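Local structure of P91 (4ZI5) at residues 40-44 against 119-125; 25-29 against 78-82; 75-79 against 92-96. The protein hydrolyses phosphotriesters, apparently as a promiscuous activity of an alpha/beta hydrolase related to dienelactone hydrolases. All blocks are in the same frame, centred on the assembly; numbering follows the deposited sequence.

In the fold
Contact 1 lies at the start of strand 42-48, in the parallel part of the central sheet. Contacts 2 and 3 lie about the loop that follows strand 71-74. Contact 2 ties this loop to strand 26-34, and contact 3 ties it to helix 90-97. Their centres are 9 Å apart, and they share H78 and G79. D76 of contact 3 joins them directly: its OD2 is 2.8 Å from A81 N and 2.9 Å from I29 N. Contact 1 stands apart, its centre 24 Å from that of contact 2 and 26 Å from that of contact 3. M77 of contact 3 lies near, without touching, a probable nucleophile elbow.

Contact 1 of 3, residues 40-44 against 119-125; sequences GPRPG and EVDGSKV
G40 and P41 bring segment 40-44 in beside E119. The G40 oxygen serves its own segment: R42 NH2 is 2.9 Å and R42 NE 3.2 Å from G40 O, a side-on grip by two nitrogens. P41 CA makes a CA-H...O contact with E119 O, and P41 CB packs on D121 CB. R42 then carries the backbone pairing. R42 N donates to E119 O at 2.8 Å, a bent bond. D121 N donates to R42 O at 2.9 Å, nearly straight (169°) but above the carbonyl plane. R42 thus bonds to both neighbours of V120, as in a parallel bridge. The R42 side chain starts between its backbone N and carbonyl carbon (chi1 70°) and bends twice more, which lays it alongside E119. E119 CG covers one guanidinium face, 4.0 Å from R42 NH2. P43 CB meets K124 CB at 4.1 Å. G44 N donates to K124 O at 2.9 Å, and a side chain at G44 would strike V120 CG1. Strand 42-48 pairs with 120-121 and then with 125-130 in the alpha/beta hydrolase sheet. Between them the chain makes a type I turn, where D121 OD1 takes S123 N and S123 OG from one face. The charged ends do not pair across this contact: E119 bridges to R17, and R42 NH1 bonds D35 O. Backbone bonds therefore supply the polar link, and the E119 methylenes pack against the R42 guanidinium.

Contact 2 of 3, residues 25-29 against 78-82; sequences ATRCI and HGDAQ
D80 meets R27 through the one direct hydrogen bond of this contact. D80 N donates to R27 O at 2.8 Å, nearly straight (165°) and close to the line of the carbonyl bond. G79 CA lies 3.4 Å from the same R27 O. D80 OD1 is also near, 3.1 Å from R27 O, but both are acceptors and no bond forms. The close approach follows from the D80 side chain, whose CG stays beside its own backbone N (chi1 -42°). A water bridges the two residues and probably eases this acceptor pair: it donates to D80 OD1 and accepts from R27 N. R27 therefore meets D80 through both its backbone polar groups, one directly and one by water.

The carbon contacts lie about this bond. T26 CG2 sits 3.8 Å from G79 CA, and a side chain at G79 would clash with this methyl. Its positive phi (95°) would also press a side chain against the H78 carbonyl. On the other flank, I29 CD1 reaches D80 C at 4.0 Å and A81 CB at 4.3 Å.

Strand 26-34 runs antiparallel to strand 71-74 in the sheet, and segment 78-82 belongs to the loop after 71-74. The contact thus fastens this loop to the beginning of the neighbouring strand.

Further out, Q82 holds the loop in shape. Its N and NE2 both donate to G79 O, from opposite faces of that carbonyl. D76 braces both segments: its OD2 accepts from I29 N and A81 N, and its OD1 from G79 N in an Asx motif. Within the sheet, C28 pairs by backbone bonding with Y21 of the adjacent antiparallel strand 15-23, while T26 and C28 rest on R106 of helix 100-115.

Contact 3 of 3, residues 75-79 against 92-96; sequences ADMHG and TIQGY
H78 and Y96 form the main polar link between helix 90-97 and the loop after strand 71-74 of the alpha/beta hydrolase fold. H78 ND1 and Y96 OH are 2.8 Å apart, and either could be the donor. The bond is fairly straight (161°). The nitrogen comes in at the edge of the tyrosine ring, in its plane, and the hydroxyl likewise lies near the plane of the imidazole. Y96 OH is also 3.1 Å from M77 O, a weak bond whose proton is not settled. R106 NH1 donates to this same M77 O. At the far side of its ring, H78 NE2 bonds A51 O.

The two rings meet rim to rim. Their centroids are 5.9 Å apart and their planes 30° from each other, with neither over the other's face. F84 meets the H78 ring, while F132 and W103 meet that of Y96.

Van der Waals contacts surround the bond. T92 CG2 approaches the imidazole obliquely, 3.5 Å from H78 ND1. I93 CD1 lies at the ring edge, 4.3 Å from H78 CE1. M77 is bent at chi2 and chi3 (chi3 -75°), which brings M77 CE to an apolar contact 4.3 Å from Y96 CE1. The M77 side chain also lies near, without touching, a probable nucleophile elbow. An alanine in place of H78 would probably leave Y96 OH and A51 O without this mate and the tyrosine hydroxyl freer to shift.

One buried imidazole bridges A51 O and Y96 OH, so H78 links the loop to both the helix and the A51 backbone, with Y96 OH also near M77 O.

Contact 1 of 3, residues 40-44 against 119-125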
loop_
_atom_site.group_PDB
_atom_site.type_symbol
_atom_site.label_atom_id
_atom_site.label_comp_id
_atom_site.label_asym_id
_atom_site.label_seq_id
_atom_site.Cartn_x
_atom_site.Cartn_y
_atom_site.Cartn_z
ATOM N N GLY A 40 -16.644 -27.332 1.006
ATOM C CA GLY A 40 -17.352 -26.543 2.014
ATOM C C GLY A 40 -17.356 -25.037 1.764
ATOM O O GLY A 40 -16.711 -24.553 0.816
ATOM N N PRO A 41 -18.078 -24.287 2.614
ATOM C CA PRO A 41 -18.233 -22.859 2.383
ATOM C C PRO A 41 -16.902 -22.136 2.513
ATOM O O PRO A 41 -16.002 -22.611 3.211
ATOM C CB PRO A 41 -19.221 -22.417 3.473
ATOM C CG PRO A 41 -19.884 -23.678 3.936
ATOM C CD PRO A 41 -18.796 -24.702 3.835
ATOM N N ARG A 42 -16.746 -21.051 1.770
ATOM C CA ARG A 42 -15.487 -20.299 1.771
ATOM C C ARG A 42 -15.790 -18.857 1.471
ATOM O O ARG A 42 -16.867 -18.553 0.949
ATOM C CB ARG A 42 -14.510 -20.876 0.740
ATOM C CG ARG A 42 -14.915 -20.623 -0.704
ATOM C CD ARG A 42 -14.465 -21.712 -1.662
ATOM N NE ARG A 42 -15.192 -22.963 -1.450
ATOM C CZ ARG A 42 -15.002 -24.099 -2.131
ATOM N NH1 ARG A 42 -14.096 -24.169 -3.085
ATOM N NH2 ARG A 42 -15.746 -25.162 -1.839
ATOM N N PRO A 43 -14.852 -17.945 1.773
ATOM C CA PRO A 43 -15.175 -16.571 1.439
ATOM C C PRO A 43 -15.438 -16.346 -0.058
ATOM O O PRO A 43 -14.779 -16.953 -0.909
ATOM C CB PRO A 43 -13.956 -15.785 1.910
ATOM C CG PRO A 43 -13.314 -16.656 2.939
ATOM C CD PRO A 43 -13.557 -18.066 2.477
ATOM N N GLY A 44 -16.403 -15.466 -0.333
ATOM C CA GLY A 44 -16.841 -15.123 -1.689
ATOM C C GLY A 44 -16.398 -13.725 -2.104
ATOM O O GLY A 44 -16.369 -12.800 -1.277
ATOM N N GLU A 119 -21.171 -22.828 -2.276
ATOM C CA GLU A 119 -19.775 -22.774 -1.886
ATOM C C GLU A 119 -19.386 -21.505 -1.119
ATOM O O GLU A 119 -18.275 -21.442 -0.593
ATOM C CB GLU A 119 -18.872 -22.874 -3.122
ATOM C CG GLU A 119 -19.022 -24.150 -3.915
ATOM C CD GLU A 119 -20.046 -24.064 -5.033
ATOM O OE1 GLU A 119 -20.916 -23.142 -5.054
ATOM O OE2 GLU A 119 -19.990 -24.959 -5.903
ATOM N N VAL A 120 -20.273 -20.517 -1.068
ATOM C CA VAL A 120 -19.983 -19.211 -0.462
ATOM C C VAL A 120 -20.517 -19.141 0.953
ATOM O O VAL A 120 -21.696 -19.386 1.184
ATOM C CB VAL A 120 -20.606 -18.066 -1.303
ATOM C CG1 VAL A 120 -20.411 -16.683 -0.659
ATOM C CG2 VAL A 120 -19.983 -18.058 -2.692
ATOM N N ASP A 121 -19.620 -18.773 1.876
ATOM C CA ASP A 121 -19.950 -18.326 3.225
ATOM C C ASP A 121 -20.449 -16.882 3.122
ATOM O O ASP A 121 -19.653 -15.928 2.928
ATOM C CB ASP A 121 -18.706 -18.392 4.088
ATOM C CG ASP A 121 -18.932 -17.901 5.498
ATOM O OD1 ASP A 121 -20.001 -17.369 5.809
ATOM O OD2 ASP A 121 -17.996 -18.091 6.286
ATOM N N GLY A 122 -21.769 -16.723 3.241
ATOM C CA GLY A 122 -22.420 -15.420 3.068
ATOM C C GLY A 122 -21.999 -14.361 4.069
ATOM O O GLY A 122 -22.165 -13.164 3.804
ATOM N N SER A 123 -21.436 -14.787 5.195
ATOM C CA SER A 123 -20.938 -13.862 6.203
ATOM C C SER A 123 -19.568 -13.299 5.843
ATOM O O SER A 123 -19.106 -12.376 6.507
ATOM C CB SER A 123 -20.853 -14.533 7.589
ATOM O OG SER A 123 -19.784 -15.478 7.668
ATOM N N LYS A 124 -18.891 -13.895 4.857
ATOM C CA LYS A 124 -17.521 -13.520 4.481
ATOM C C LYS A 124 -17.470 -13.233 2.983
ATOM O O LYS A 124 -16.974 -14.054 2.181
ATOM C CB LYS A 124 -16.544 -14.638 4.828
ATOM C CG LYS A 124 -16.397 -14.851 6.349
ATOM C CD LYS A 124 -15.333 -15.895 6.632
ATOM C CE LYS A 124 -15.283 -16.243 8.118
ATOM N NZ LYS A 124 -13.872 -16.524 8.484
ATOM N N VAL A 125 -17.946 -12.044 2.618
ATOM C CA VAL A 125 -17.942 -11.645 1.223
ATOM C C VAL A 125 -17.236 -10.317 0.992
ATOM O O VAL A 125 -17.204 -9.453 1.860
ATOM C CB VAL A 125 -19.365 -11.597 0.656
ATOM C CG1 VAL A 125 -19.917 -13.030 0.557
ATOM C CG2 VAL A 125 -20.259 -10.686 1.479
#

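Contact 2 of 3, residues 25-29 against 78-82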
loop_
_atom_site.group_PDB
_atom_site.type_symbol
_atom_site.label_atom_id
_atom_site.label_comp_id
_atom_site.label_asym_id
_atom_site.label_seq_id
_atom_site.Cartn_x
_atom_site.Cartn_y
_atom_site.Cartn_z
ATOM N N ALA A 25 -35.941 -6.403 -15.146
ATOM C CA ALA A 25 -36.104 -7.000 -16.473
ATOM C C ALA A 25 -34.788 -7.407 -17.143
ATOM O O ALA A 25 -34.808 -7.988 -18.212
ATOM C CB ALA A 25 -36.871 -6.042 -17.391
ATOM N N THR A 26 -33.644 -7.070 -16.553
ATOM C CA THR A 26 -32.357 -7.356 -17.193
ATOM C C THR A 26 -31.851 -8.708 -16.739
ATOM O O THR A 26 -31.766 -8.957 -15.538
ATOM C CB THR A 26 -31.343 -6.253 -16.870
ATOM O OG1 THR A 26 -31.838 -5.028 -17.407
ATOM C CG2 THR A 26 -29.971 -6.558 -17.478
ATOM N N ARG A 27 -31.547 -9.592 -17.691
ATOM C CA ARG A 27 -30.991 -10.910 -17.381
ATOM C C ARG A 27 -29.483 -10.839 -17.497
ATOM O O ARG A 27 -28.952 -10.379 -18.522
ATOM C CB ARG A 27 -31.514 -11.970 -18.325
ATOM C CG ARG A 27 -33.017 -12.169 -18.207
ATOM C CD ARG A 27 -33.443 -13.504 -18.808
ATOM N NE ARG A 27 -34.828 -13.776 -18.499
ATOM C CZ ARG A 27 -35.303 -14.164 -17.313
ATOM N NH1 ARG A 27 -34.514 -14.376 -16.277
ATOM N NH2 ARG A 27 -36.605 -14.361 -17.172
ATOM N N CYS A 28 -28.804 -11.284 -16.447
ATOM C CA CYS A 28 -27.358 -11.257 -16.373
ATOM C C CYS A 28 -26.787 -12.669 -16.386
ATOM O O CYS A 28 -27.400 -13.619 -15.905
ATOM C CB CYS A 28 -26.919 -10.508 -15.118
ATOM S SG CYS A 28 -27.529 -8.804 -15.025
ATOM N N ILE A 29 -25.605 -12.801 -16.972
ATOM C CA ILE A 29 -24.910 -14.072 -17.023
ATOM C C ILE A 29 -23.489 -13.876 -16.517
ATOM O O ILE A 29 -22.598 -13.462 -17.254
ATOM C CB ILE A 29 -24.876 -14.673 -18.427
ATOM C CG1 ILE A 29 -26.250 -14.529 -19.144
ATOM C CG2 ILE A 29 -24.478 -16.134 -18.307
ATOM C CD1 ILE A 29 -26.147 -14.599 -20.659
ATOM N N HIS A 78 -23.721 -5.311 -17.533
ATOM C CA HIS A 78 -24.476 -4.844 -18.681
ATOM C C HIS A 78 -25.699 -5.677 -18.994
ATOM O O HIS A 78 -26.693 -5.137 -19.486
ATOM C CB HIS A 78 -23.564 -4.748 -19.896
ATOM C CG HIS A 78 -22.398 -3.840 -19.692
ATOM N ND1 HIS A 78 -22.444 -2.738 -18.862
ATOM C CD2 HIS A 78 -21.158 -3.860 -20.219
ATOM C CE1 HIS A 78 -21.274 -2.133 -18.875
ATOM N NE2 HIS A 78 -20.479 -2.788 -19.697
ATOM N N GLY A 79 -25.674 -6.965 -18.677
ATOM C CA GLY A 79 -26.772 -7.869 -19.036
ATOM C C GLY A 79 -26.485 -8.579 -20.336
ATOM O O GLY A 79 -25.780 -8.040 -21.197
ATOM N N ASP A 80 -27.004 -9.801 -20.457
ATOM C CA ASP A 80 -26.761 -10.689 -21.602
ATOM C C ASP A 80 -25.268 -10.922 -21.910
ATOM O O ASP A 80 -24.887 -11.179 -23.057
ATOM C CB ASP A 80 -27.497 -10.145 -22.854
ATOM C CG ASP A 80 -28.907 -9.641 -22.531
ATOM O OD1 ASP A 80 -29.501 -10.104 -21.525
ATOM O OD2 ASP A 80 -29.423 -8.771 -23.270
ATOM N N ALA A 81 -24.430 -10.853 -20.872
ATOM C CA ALA A 81 -22.976 -10.920 -21.010
ATOM C C ALA A 81 -22.398 -9.992 -22.088
ATOM O O ALA A 81 -21.389 -10.326 -22.701
ATOM C CB ALA A 81 -22.530 -12.362 -21.232
ATOM N N GLN A 82 -23.003 -8.816 -22.276
ATOM C CA GLN A 82 -22.615 -7.922 -23.362
ATOM C C GLN A 82 -21.250 -7.298 -23.121
ATOM O O GLN A 82 -20.932 -6.891 -22.004
ATOM C CB GLN A 82 -23.581 -6.755 -23.552
ATOM C CG GLN A 82 -24.970 -7.102 -24.056
ATOM C CD GLN A 82 -25.882 -5.879 -23.992
ATOM O OE1 GLN A 82 -25.764 -4.989 -24.829
ATOM N NE2 GLN A 82 -26.744 -5.802 -22.968
HETATM O O HOH W 1 -31.811 -8.848 -20.490
#

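Contact 3 of 3, residues 75-79 against 92-96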
loop_
_atom_site.group_PDB
_atom_site.type_symbol
_atom_site.label_atom_id
_atom_site.label_comp_id
_atom_site.label_asym_id
_atom_site.label_seq_id
_atom_site.Cartn_x
_atom_site.Cartn_y
_atom_site.Cartn_z
ATOM N N ALA A 75 -18.815 -10.648 -12.489
ATOM C CA ALA A 75 -20.138 -10.083 -12.627
ATOM C C ALA A 75 -20.432 -9.641 -14.069
ATOM O O ALA A 75 -19.533 -9.231 -14.800
ATOM C CB ALA A 75 -20.307 -8.911 -11.685
ATOM N N ASP A 76 -21.701 -9.740 -14.449
ATOM C CA ASP A 76 -22.207 -9.166 -15.690
ATOM C C ASP A 76 -23.033 -7.939 -15.330
ATOM O O ASP A 76 -24.219 -8.077 -14.954
ATOM C CB ASP A 76 -23.051 -10.204 -16.420
ATOM C CG ASP A 76 -23.724 -9.654 -17.695
ATOM O OD1 ASP A 76 -23.339 -8.559 -18.158
ATOM O OD2 ASP A 76 -24.697 -10.290 -18.183
ATOM N N MET A 77 -22.447 -6.746 -15.438
ATOM C CA MET A 77 -23.209 -5.509 -15.157
ATOM C C MET A 77 -24.160 -5.130 -16.286
ATOM O O MET A 77 -25.275 -4.696 -16.025
ATOM C CB MET A 77 -22.303 -4.316 -14.842
ATOM C CG MET A 77 -21.602 -4.418 -13.515
ATOM S SD MET A 77 -22.680 -4.297 -12.090
ATOM C CE MET A 77 -23.016 -2.538 -12.078
ATOM N N HIS A 78 -23.721 -5.311 -17.533
ATOM C CA HIS A 78 -24.476 -4.844 -18.681
ATOM C C HIS A 78 -25.699 -5.677 -18.994
ATOM O O HIS A 78 -26.693 -5.137 -19.486
ATOM C CB HIS A 78 -23.564 -4.748 -19.896
ATOM C CG HIS A 78 -22.398 -3.840 -19.692
ATOM N ND1 HIS A 78 -22.444 -2.738 -18.862
ATOM C CD2 HIS A 78 -21.158 -3.860 -20.219
ATOM C CE1 HIS A 78 -21.274 -2.133 -18.875
ATOM N NE2 HIS A 78 -20.479 -2.788 -19.697
ATOM N N GLY A 79 -25.674 -6.965 -18.677
ATOM C CA GLY A 79 -26.772 -7.869 -19.036
ATOM C C GLY A 79 -26.485 -8.579 -20.336
ATOM O O GLY A 79 -25.780 -8.040 -21.197
ATOM N N THR A 92 -24.378 2.899 -22.274
ATOM C CA THR A 92 -24.455 2.080 -21.057
ATOM C C THR A 92 -23.818 2.817 -19.882
ATOM O O THR A 92 -24.449 2.936 -18.835
ATOM C CB THR A 92 -23.819 0.670 -21.207
ATOM O OG1 THR A 92 -23.867 0.224 -22.574
ATOM C CG2 THR A 92 -24.585 -0.339 -20.339
ATOM N N ILE A 93 -22.596 3.323 -20.059
ATOM C CA ILE A 93 -21.841 3.896 -18.927
ATOM C C ILE A 93 -22.449 5.176 -18.349
ATOM O O ILE A 93 -22.436 5.380 -17.127
ATOM C CB ILE A 93 -20.341 4.089 -19.255
ATOM C CG1 ILE A 93 -19.668 2.727 -19.505
ATOM C CG2 ILE A 93 -19.594 4.820 -18.139
ATOM C CD1 ILE A 93 -19.616 1.777 -18.312
ATOM N N GLN A 94 -22.988 6.021 -19.217
ATOM C CA GLN A 94 -23.664 7.246 -18.764
ATOM C C GLN A 94 -24.980 6.917 -18.114
ATOM O O GLN A 94 -25.408 7.619 -17.212
ATOM C CB GLN A 94 -23.856 8.232 -19.928
ATOM C CG GLN A 94 -22.548 8.775 -20.490
ATOM C CD GLN A 94 -21.622 9.328 -19.409
ATOM O OE1 GLN A 94 -22.059 10.083 -18.534
ATOM N NE2 GLN A 94 -20.346 8.941 -19.448
ATOM N N GLY A 95 -25.607 5.835 -18.566
ATOM C CA GLY A 95 -26.746 5.247 -17.887
ATOM C C GLY A 95 -26.511 5.058 -16.394
ATOM O O GLY A 95 -27.378 5.391 -15.566
ATOM N N TYR A 96 -25.329 4.540 -16.057
ATOM C CA TYR A 96 -24.987 4.270 -14.664
ATOM C C TYR A 96 -24.700 5.565 -13.920
ATOM O O TYR A 96 -25.204 5.750 -12.816
ATOM C CB TYR A 96 -23.787 3.328 -14.548
ATOM C CG TYR A 96 -23.969 1.953 -15.157
ATOM C CD1 TYR A 96 -24.834 1.006 -14.599
ATOM C CD2 TYR A 96 -23.226 1.573 -16.284
ATOM C CE1 TYR A 96 -24.976 -0.269 -15.166
ATOM C CE2 TYR A 96 -23.357 0.320 -16.847
ATOM C CZ TYR A 96 -24.223 -0.606 -16.291
ATOM O OH TYR A 96 -24.310 -1.858 -16.904
#